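Local coordinates for LbaCas13a H328A (C2c2) (Lachnospiraceae bacterium NK4A179, PDB 5WLH), which binds pre-crRNA as a CRISPR-Cas13a effector and, as the type VI family does, probably uses this guide to find and cut target RNA, at residues 1050-1055 with 1253-1258; 1296-1301 with 1337-1342. All blocks are in the same frame, centred on the assembly; numbering follows the deposited sequence.

Contact 1 of 2, residues 1050-1055 with 1253-1258; sequences RRFLEK and RYYSSF
The ring of Phe1258 packs against helix 1050-1056, with Lys1055 over one face and Phe1052 at its rim. Lys1055 CD sits 3.8 Å from the centroid of Phe1258, 6° off the normal, a CH-pi contact. On the opposite face, over the ring centre, lies the backbone O of Tyr1254. The end of Arg1051 comes near the ring edge, but its exact position is doubtful. Phe1258 CE1 reaches CB of Phe1052 at 3.7 Å.

Phe1052 also meets two tyrosines, and the three form an aromatic cluster. The edge of Tyr1255 points at the Phe1052 face in a T-shaped pair, centroids 5.7 Å apart and planes at 88°. Tyr1254 comes to the ring's edge instead, with OH 3.4 Å from Phe1052 CE1. Phe1052 CG is anti to its backbone N (chi1 162°), which carries the ring out to both tyrosines.

The contact packs helix 1050-1056 against the short helical turn 1254-1257. Phe1258 ends that turn with positive phi, and its N still bonds to Tyr1254 O at 2.9 Å. Ala1115 of the long helix 1106-1145 touches both Phe1052 and Tyr1255. Phe1262 meets the ring of Tyr1254. The amine of Lys1055 goes beyond Phe1258 to a hydrogen bond with Tyr1369 OH. Away from segment 1253-1258, Arg1050 NE makes a 3.1 Å salt bridge to Glu1054 OE2.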
loop_
_atom_site.group_PDB
_atom_site.type_symbol
_atom_site.label_atom_id
_atom_site.label_comp_id
_atom_site.label_asym_id
_atom_site.label_seq_id
_atom_site.Cartn_x
_atom_site.Cartn_y
_atom_site.Cartn_z
ATOM N N ARG A 1050 -14.125 -14.986 -17.912
ATOM C CA ARG A 1050 -15.389 -15.714 -17.969
ATOM C C ARG A 1050 -15.315 -17.006 -17.183
ATOM O O ARG A 1050 -16.157 -17.262 -16.314
ATOM C CB ARG A 1050 -15.770 -15.993 -19.423
ATOM C CG ARG A 1050 -17.096 -16.709 -19.601
ATOM C CD ARG A 1050 -17.328 -17.019 -21.079
ATOM N NE ARG A 1050 -18.294 -18.093 -21.277
ATOM C CZ ARG A 1050 -18.751 -18.466 -22.469
ATOM N NH1 ARG A 1050 -19.630 -19.453 -22.571
ATOM N NH2 ARG A 1050 -18.328 -17.847 -23.562
ATOM N N ARG A 1051 -14.319 -17.842 -17.479
ATOM C CA ARG A 1051 -14.234 -19.139 -16.819
ATOM C C ARG A 1051 -14.060 -18.965 -15.321
ATOM O O ARG A 1051 -14.625 -19.725 -14.528
ATOM C CB ARG A 1051 -13.086 -19.955 -17.411
ATOM C CG ARG A 1051 -13.267 -20.270 -18.898
ATOM C CD ARG A 1051 -12.669 -21.616 -19.267
ATOM N NE ARG A 1051 -11.215 -21.653 -19.136
ATOM C CZ ARG A 1051 -10.555 -22.533 -18.387
ATOM N NH1 ARG A 1051 -11.222 -23.443 -17.699
ATOM N NH2 ARG A 1051 -9.229 -22.505 -18.326
ATOM N N PHE A 1052 -13.316 -17.937 -14.908
ATOM C CA PHE A 1052 -13.172 -17.661 -13.482
ATOM C C PHE A 1052 -14.522 -17.344 -12.844
ATOM O O PHE A 1052 -14.898 -17.935 -11.820
ATOM C CB PHE A 1052 -12.185 -16.504 -13.290
ATOM C CG PHE A 1052 -12.263 -15.853 -11.944
ATOM C CD1 PHE A 1052 -11.680 -16.457 -10.842
ATOM C CD2 PHE A 1052 -12.890 -14.626 -11.782
ATOM C CE1 PHE A 1052 -11.731 -15.856 -9.595
ATOM C CE2 PHE A 1052 -12.953 -14.029 -10.535
ATOM C CZ PHE A 1052 -12.372 -14.649 -9.443
ATOM N N LEU A 1053 -15.270 -16.410 -13.439
ATOM C CA LEU A 1053 -16.561 -16.030 -12.874
ATOM C C LEU A 1053 -17.511 -17.223 -12.813
ATOM O O LEU A 1053 -18.211 -17.409 -11.814
ATOM C CB LEU A 1053 -17.178 -14.894 -13.680
ATOM C CG LEU A 1053 -16.479 -13.547 -13.463
ATOM C CD1 LEU A 1053 -16.889 -12.581 -14.548
ATOM C CD2 LEU A 1053 -16.822 -12.985 -12.085
ATOM N N GLU A 1054 -17.531 -18.051 -13.866
ATOM C CA GLU A 1054 -18.355 -19.262 -13.841
ATOM C C GLU A 1054 -17.925 -20.219 -12.737
ATOM O O GLU A 1054 -18.761 -20.940 -12.177
ATOM C CB GLU A 1054 -18.292 -19.987 -15.186
ATOM C CG GLU A 1054 -18.843 -19.203 -16.356
ATOM C CD GLU A 1054 -18.441 -19.813 -17.686
ATOM O OE1 GLU A 1054 -17.393 -20.482 -17.745
ATOM O OE2 GLU A 1054 -19.174 -19.634 -18.675
ATOM N N LYS A 1055 -16.633 -20.254 -12.415
ATOM C CA LYS A 1055 -16.146 -21.189 -11.411
ATOM C C LYS A 1055 -16.405 -20.725 -9.986
ATOM O O LYS A 1055 -16.409 -21.554 -9.072
ATOM C CB LYS A 1055 -14.648 -21.442 -11.610
ATOM C CG LYS A 1055 -14.335 -22.428 -12.740
ATOM C CD LYS A 1055 -12.894 -22.326 -13.211
ATOM C CE LYS A 1055 -12.694 -23.039 -14.538
ATOM N NZ LYS A 1055 -13.046 -24.489 -14.441
ATOM N N ARG A 1253 -1.810 -16.378 -16.007
ATOM C CA ARG A 1253 -1.970 -17.809 -16.272
ATOM C C ARG A 1253 -3.043 -18.425 -15.386
ATOM O O ARG A 1253 -3.678 -19.408 -15.780
ATOM C CB ARG A 1253 -0.643 -18.542 -16.064
ATOM C CG ARG A 1253 0.518 -18.016 -16.896
ATOM C CD ARG A 1253 0.237 -18.172 -18.389
ATOM N NE ARG A 1253 -0.190 -19.529 -18.721
ATOM C CZ ARG A 1253 -0.914 -19.842 -19.792
ATOM N NH1 ARG A 1253 -1.297 -18.894 -20.640
ATOM N NH2 ARG A 1253 -1.266 -21.103 -20.011
ATOM N N TYR A 1254 -3.256 -17.866 -14.188
ATOM C CA TYR A 1254 -4.311 -18.374 -13.320
ATOM C C TYR A 1254 -5.631 -18.481 -14.062
ATOM O O TYR A 1254 -6.387 -19.446 -13.879
ATOM C CB TYR A 1254 -4.461 -17.451 -12.114
ATOM C CG TYR A 1254 -5.734 -17.652 -11.333
ATOM C CD1 TYR A 1254 -5.834 -18.660 -10.391
ATOM C CD2 TYR A 1254 -6.815 -16.801 -11.503
ATOM C CE1 TYR A 1254 -6.991 -18.838 -9.652
ATOM C CE2 TYR A 1254 -7.981 -16.959 -10.758
ATOM C CZ TYR A 1254 -8.057 -17.982 -9.838
ATOM O OH TYR A 1254 -9.210 -18.146 -9.104
ATOM N N TYR A 1255 -5.928 -17.493 -14.902
ATOM C CA TYR A 1255 -7.221 -17.408 -15.558
ATOM C C TYR A 1255 -7.363 -18.394 -16.704
ATOM O O TYR A 1255 -8.480 -18.583 -17.192
ATOM C CB TYR A 1255 -7.461 -15.987 -16.062
ATOM C CG TYR A 1255 -7.606 -15.003 -14.917
ATOM C CD1 TYR A 1255 -8.725 -15.048 -14.092
ATOM C CD2 TYR A 1255 -6.620 -14.058 -14.636
ATOM C CE1 TYR A 1255 -8.880 -14.158 -13.035
ATOM C CE2 TYR A 1255 -6.772 -13.157 -13.547
ATOM C CZ TYR A 1255 -7.909 -13.223 -12.770
ATOM O OH TYR A 1255 -8.095 -12.365 -11.695
ATOM N N SER A 1256 -6.264 -19.004 -17.140
ATOM C CA SER A 1256 -6.285 -20.047 -18.153
ATOM C C SER A 1256 -6.250 -21.443 -17.557
ATOM O O SER A 1256 -6.847 -22.363 -18.123
ATOM C CB SER A 1256 -5.094 -19.879 -19.104
ATOM O OG SER A 1256 -5.254 -18.710 -19.889
ATOM N N SER A 1257 -5.602 -21.621 -16.416
ATOM C CA SER A 1257 -5.319 -22.958 -15.920
ATOM C C SER A 1257 -5.936 -23.267 -14.566
ATOM O O SER A 1257 -6.315 -24.414 -14.339
ATOM C CB SER A 1257 -3.804 -23.186 -15.843
ATOM O OG SER A 1257 -3.215 -22.362 -14.859
ATOM N N PHE A 1258 -6.044 -22.290 -13.661
ATOM C CA PHE A 1258 -6.639 -22.514 -12.340
ATOM C C PHE A 1258 -5.977 -23.680 -11.615
ATOM O O PHE A 1258 -6.626 -24.417 -10.868
ATOM C CB PHE A 1258 -8.156 -22.734 -12.443
ATOM C CG PHE A 1258 -8.887 -21.609 -13.120
ATOM C CD1 PHE A 1258 -9.240 -20.467 -12.412
ATOM C CD2 PHE A 1258 -9.201 -21.675 -14.470
ATOM C CE1 PHE A 1258 -9.904 -19.418 -13.038
ATOM C CE2 PHE A 1258 -9.863 -20.621 -15.103
ATOM C CZ PHE A 1258 -10.215 -19.491 -14.385
#

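Contact 2 of 2, residues 1296-1301 with 1337-1342; sequences FVNVRF and YSEQFT. With nucleotides of chain B.
Asn1298 N donates to Tyr1337 O at 2.8 Å, with the donor almost in line with the C=O bond. Tyr1337 N returns a bond to Asn1298 O, so the two residues form a hydrogen-bonded antiparallel pair. Strands 1297-1310 and 1336-1344 are the central two of a four-stranded antiparallel sheet. Val1297 and Ser1338 are the next, non-hydrogen-bonded pair. Phe1296 ends the preceding helix as the C-prime residue of a Schellman motif, and its O accepts from Glu1339 N at 2.8 Å.

Asn1298 sets its CB over the ring of Tyr1337, 3.5 Å from the centroid, with its amide stacked nearly parallel to the ring. The Tyr1337 ring gets there because CG lies between the backbone N and the carbonyl carbon (chi1 60°). Arg1300 runs extended to bring one guanidinium face to Tyr1337 CE1, the planes 32° apart. Its NH1 bonds to Asn1334 O.

At the other end the sheet meets the bound RNA. Phe1341 turns its edge to the face of Phe1296, centroids 4.9 Å apart. One face of the Phe1341 ring covers C1' of C41 of chain B, and its edge faces OP1 of C40 of chain B. The O4' of C40 of chain B comes to the edge of the Phe1296 ring. Thr1342 N donates to O2 of C41 of chain B at 2.9 Å, and Thr1342 O accepts a very short bond from O2' of C41 of chain B.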
loop_
_atom_site.group_PDB
_atom_site.type_symbol
_atom_site.label_atom_id
_atom_site.label_comp_id
_atom_site.label_asym_id
_atom_site.label_seq_id
_atom_site.Cartn_x
_atom_site.Cartn_y
_atom_site.Cartn_z
ATOM N N PHE A 1296 -15.809 -5.596 2.978
ATOM C CA PHE A 1296 -16.589 -5.917 4.177
ATOM C C PHE A 1296 -16.561 -7.399 4.528
ATOM O O PHE A 1296 -17.457 -7.896 5.219
ATOM C CB PHE A 1296 -18.023 -5.399 4.056
ATOM C CG PHE A 1296 -18.075 -3.934 3.776
ATOM C CD1 PHE A 1296 -17.706 -3.025 4.742
ATOM C CD2 PHE A 1296 -18.402 -3.472 2.515
ATOM C CE1 PHE A 1296 -17.709 -1.660 4.474
ATOM C CE2 PHE A 1296 -18.417 -2.119 2.244
ATOM C CZ PHE A 1296 -18.070 -1.215 3.223
ATOM N N VAL A 1297 -15.505 -8.095 4.112
ATOM C CA VAL A 1297 -15.309 -9.511 4.407
ATOM C C VAL A 1297 -14.148 -9.633 5.388
ATOM O O VAL A 1297 -13.031 -9.200 5.086
ATOM C CB VAL A 1297 -15.036 -10.310 3.125
ATOM C CG1 VAL A 1297 -14.794 -11.797 3.439
ATOM C CG2 VAL A 1297 -16.199 -10.148 2.154
ATOM N N ASN A 1298 -14.412 -10.207 6.566
ATOM C CA ASN A 1298 -13.396 -10.443 7.593
ATOM C C ASN A 1298 -12.930 -11.883 7.504
ATOM O O ASN A 1298 -13.754 -12.793 7.604
ATOM C CB ASN A 1298 -13.945 -10.247 9.001
ATOM C CG ASN A 1298 -14.027 -8.831 9.411
ATOM O OD1 ASN A 1298 -13.147 -8.316 10.098
ATOM N ND2 ASN A 1298 -15.123 -8.191 9.051
ATOM N N VAL A 1299 -11.620 -12.103 7.357
ATOM C CA VAL A 1299 -11.131 -13.472 7.314
ATOM C C VAL A 1299 -10.132 -13.676 8.442
ATOM O O VAL A 1299 -9.424 -12.750 8.850
ATOM C CB VAL A 1299 -10.527 -13.843 5.937
ATOM C CG1 VAL A 1299 -11.530 -13.556 4.840
ATOM C CG2 VAL A 1299 -9.196 -13.114 5.688
ATOM N N ARG A 1300 -10.122 -14.895 8.988
ATOM C CA ARG A 1300 -9.177 -15.295 10.021
ATOM C C ARG A 1300 -8.187 -16.279 9.409
ATOM O O ARG A 1300 -8.548 -17.413 9.083
ATOM C CB ARG A 1300 -9.891 -15.917 11.222
ATOM C CG ARG A 1300 -10.797 -14.955 11.965
ATOM C CD ARG A 1300 -11.445 -15.647 13.187
ATOM N NE ARG A 1300 -12.135 -14.708 14.071
ATOM C CZ ARG A 1300 -13.458 -14.587 14.144
ATOM N NH1 ARG A 1300 -14.233 -15.350 13.383
ATOM N NH2 ARG A 1300 -14.008 -13.708 14.974
ATOM N N PHE A 1301 -6.937 -15.844 9.262
ATOM C CA PHE A 1301 -5.916 -16.677 8.660
ATOM C C PHE A 1301 -5.457 -17.760 9.614
ATOM O O PHE A 1301 -5.420 -17.579 10.832
ATOM C CB PHE A 1301 -4.695 -15.851 8.289
ATOM C CG PHE A 1301 -4.933 -14.884 7.201
ATOM C CD1 PHE A 1301 -5.566 -15.268 6.047
ATOM C CD2 PHE A 1301 -4.436 -13.582 7.309
ATOM C CE1 PHE A 1301 -5.736 -14.361 5.014
ATOM C CE2 PHE A 1301 -4.610 -12.680 6.289
ATOM C CZ PHE A 1301 -5.273 -13.071 5.139
ATOM N N TYR A 1337 -16.371 -13.959 8.197
ATOM C CA TYR A 1337 -17.630 -13.340 8.589
ATOM C C TYR A 1337 -17.753 -11.963 7.951
ATOM O O TYR A 1337 -16.765 -11.343 7.556
ATOM C CB TYR A 1337 -17.791 -13.253 10.118
ATOM C CG TYR A 1337 -16.729 -12.463 10.847
ATOM C CD1 TYR A 1337 -15.522 -13.053 11.191
ATOM C CD2 TYR A 1337 -16.946 -11.141 11.224
ATOM C CE1 TYR A 1337 -14.549 -12.352 11.866
ATOM C CE2 TYR A 1337 -15.965 -10.426 11.904
ATOM C CZ TYR A 1337 -14.772 -11.043 12.216
ATOM O OH TYR A 1337 -13.783 -10.358 12.888
ATOM N N SER A 1338 -18.998 -11.513 7.830
ATOM C CA SER A 1338 -19.284 -10.216 7.247
ATOM C C SER A 1338 -19.076 -9.126 8.278
ATOM O O SER A 1338 -19.387 -9.298 9.455
ATOM C CB SER A 1338 -20.720 -10.164 6.730
ATOM O OG SER A 1338 -21.010 -8.880 6.194
ATOM N N GLU A 1339 -18.515 -8.009 7.836
ATOM C CA GLU A 1339 -18.640 -6.786 8.604
ATOM C C GLU A 1339 -20.114 -6.464 8.794
ATOM O O GLU A 1339 -20.954 -6.773 7.947
ATOM C CB GLU A 1339 -17.960 -5.626 7.881
ATOM C CG GLU A 1339 -16.458 -5.605 7.993
ATOM C CD GLU A 1339 -15.975 -5.318 9.408
ATOM O OE1 GLU A 1339 -15.744 -6.281 10.162
ATOM O OE2 GLU A 1339 -15.818 -4.135 9.760
ATOM N N GLN A 1340 -20.424 -5.822 9.910
ATOM C CA GLN A 1340 -21.774 -5.345 10.153
ATOM C C GLN A 1340 -21.885 -3.889 9.736
ATOM O O GLN A 1340 -20.944 -3.112 9.911
ATOM C CB GLN A 1340 -22.144 -5.508 11.624
ATOM C CG GLN A 1340 -21.992 -6.929 12.097
ATOM C CD GLN A 1340 -23.301 -7.529 12.521
ATOM O OE1 GLN A 1340 -23.773 -7.286 13.632
ATOM N NE2 GLN A 1340 -23.905 -8.316 11.638
ATOM N N PHE A 1341 -23.028 -3.534 9.155
ATOM C CA PHE A 1341 -23.367 -2.142 8.914
ATOM C C PHE A 1341 -24.149 -1.606 10.103
ATOM O O PHE A 1341 -24.946 -2.328 10.711
ATOM C CB PHE A 1341 -24.197 -1.990 7.641
ATOM C CG PHE A 1341 -23.387 -2.022 6.370
ATOM C CD1 PHE A 1341 -22.014 -1.837 6.398
ATOM C CD2 PHE A 1341 -24.013 -2.220 5.148
ATOM C CE1 PHE A 1341 -21.278 -1.852 5.217
ATOM C CE2 PHE A 1341 -23.287 -2.238 3.969
ATOM C CZ PHE A 1341 -21.915 -2.052 4.010
ATOM N N THR A 1342 -23.893 -0.352 10.450
ATOM C CA THR A 1342 -24.683 0.364 11.448
ATOM C C THR A 1342 -25.744 1.166 10.702
ATOM O O THR A 1342 -25.443 2.188 10.080
ATOM C CB THR A 1342 -23.802 1.273 12.296
ATOM O OG1 THR A 1342 -22.782 0.494 12.929
ATOM C CG2 THR A 1342 -24.637 1.980 13.349
ATOM P P C B 41 -21.907 4.501 2.159
ATOM O OP1 C B 41 -22.762 4.571 0.944
ATOM O OP2 C B 41 -20.861 5.517 2.391
ATOM O "O5'" C B 41 -22.775 4.476 3.502
ATOM C "C5'" C B 41 -24.059 3.858 3.548
ATOM C "C4'" C B 41 -24.347 3.223 4.893
ATOM O "O4'" C B 41 -23.618 1.973 5.011
ATOM C "C3'" C B 41 -23.932 4.002 6.134
ATOM O "O3'" C B 41 -24.855 5.015 6.498
ATOM C "C2'" C B 41 -23.825 2.907 7.184
ATOM O "O2'" C B 41 -25.119 2.544 7.640
ATOM C "C1'" C B 41 -23.272 1.746 6.359
ATOM N N1 C B 41 -21.804 1.628 6.460
ATOM C C2 C B 41 -21.269 1.107 7.640
ATOM O O2 C B 41 -22.058 0.784 8.533
ATOM N N3 C B 41 -19.926 0.975 7.764
ATOM C C4 C B 41 -19.128 1.336 6.751
ATOM N N4 C B 41 -17.801 1.195 6.893
ATOM C C5 C B 41 -19.656 1.869 5.535
ATOM C C6 C B 41 -20.987 1.993 5.431
ATOM P P C B 40 -23.631 -1.641 0.239
ATOM O OP1 C B 40 -23.602 -3.055 0.710
ATOM O OP2 C B 40 -24.780 -0.749 0.577
ATOM O "O5'" C B 40 -22.325 -0.936 0.782
ATOM C "C5'" C B 40 -22.192 0.457 0.626
ATOM C "C4'" C B 40 -20.849 0.931 1.070
ATOM O "O4'" C B 40 -19.832 0.399 0.188
ATOM C "C3'" C B 40 -20.667 2.434 1.006
ATOM O "O3'" C B 40 -21.198 3.048 2.173
ATOM C "C2'" C B 40 -19.154 2.584 0.864
ATOM O "O2'" C B 40 -18.531 2.502 2.138
ATOM C "C1'" C B 40 -18.780 1.327 0.063
ATOM N N1 C B 40 -18.530 1.571 -1.380
ATOM C C2 C B 40 -17.342 2.222 -1.757
ATOM O O2 C B 40 -16.575 2.608 -0.861
ATOM N N3 C B 40 -17.086 2.430 -3.074
ATOM C C4 C B 40 -17.943 1.994 -4.003
ATOM N N4 C B 40 -17.651 2.218 -5.291
ATOM C C5 C B 40 -19.146 1.316 -3.654
ATOM C C6 C B 40 -19.391 1.123 -2.347
ATOM P P U B 42 -24.343 6.363 7.197
ATOM O OP1 U B 42 -25.550 7.168 7.531
ATOM O OP2 U B 42 -23.269 6.958 6.370
ATOM O "O5'" U B 42 -23.675 5.890 8.559
ATOM C "C5'" U B 42 -24.460 5.444 9.656
ATOM C "C4'" U B 42 -23.566 4.934 10.754
ATOM O "O4'" U B 42 -22.767 3.835 10.236
ATOM C "C3'" U B 42 -22.531 5.929 11.270
ATOM O "O3'" U B 42 -23.045 6.832 12.240
ATOM C "C2'" U B 42 -21.427 5.021 11.795
ATOM O "O2'" U B 42 -21.772 4.488 13.063
ATOM C "C1'" U B 42 -21.462 3.888 10.775
ATOM N N1 U B 42 -20.491 4.089 9.673
ATOM C C2 U B 42 -19.158 3.816 9.938
ATOM O O2 U B 42 -18.774 3.431 11.026
ATOM N N3 U B 42 -18.288 4.003 8.893
ATOM C C4 U B 42 -18.612 4.432 7.623
ATOM O O4 U B 42 -17.726 4.557 6.778
ATOM C C5 U B 42 -20.008 4.694 7.424
ATOM C C6 U B 42 -20.876 4.516 8.427
#

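In the fold
Both contacts lie in the last third of the chain. From the N terminus, helix 1050-1056 comes first. Contact 1 closes when the chain returns at 1253-1258, after 197 mostly helical residues that include the long helix 1106-1145. The chain then passes through helices 1262-1273 and 1284-1294. Contact 2 opens at the end of the latter. It closes a loop of 35 residues, in which strand 1321-1330 adds to the sheet beside strand 1297-1310. The loops follow in series, neither nested nor crossed. The centres of contact 1 and contact 2 are about 26 Å apart. Contact 1 joins helical elements about 12 Å at nearest atoms from the RNA, whereas contact 2 touches it directly.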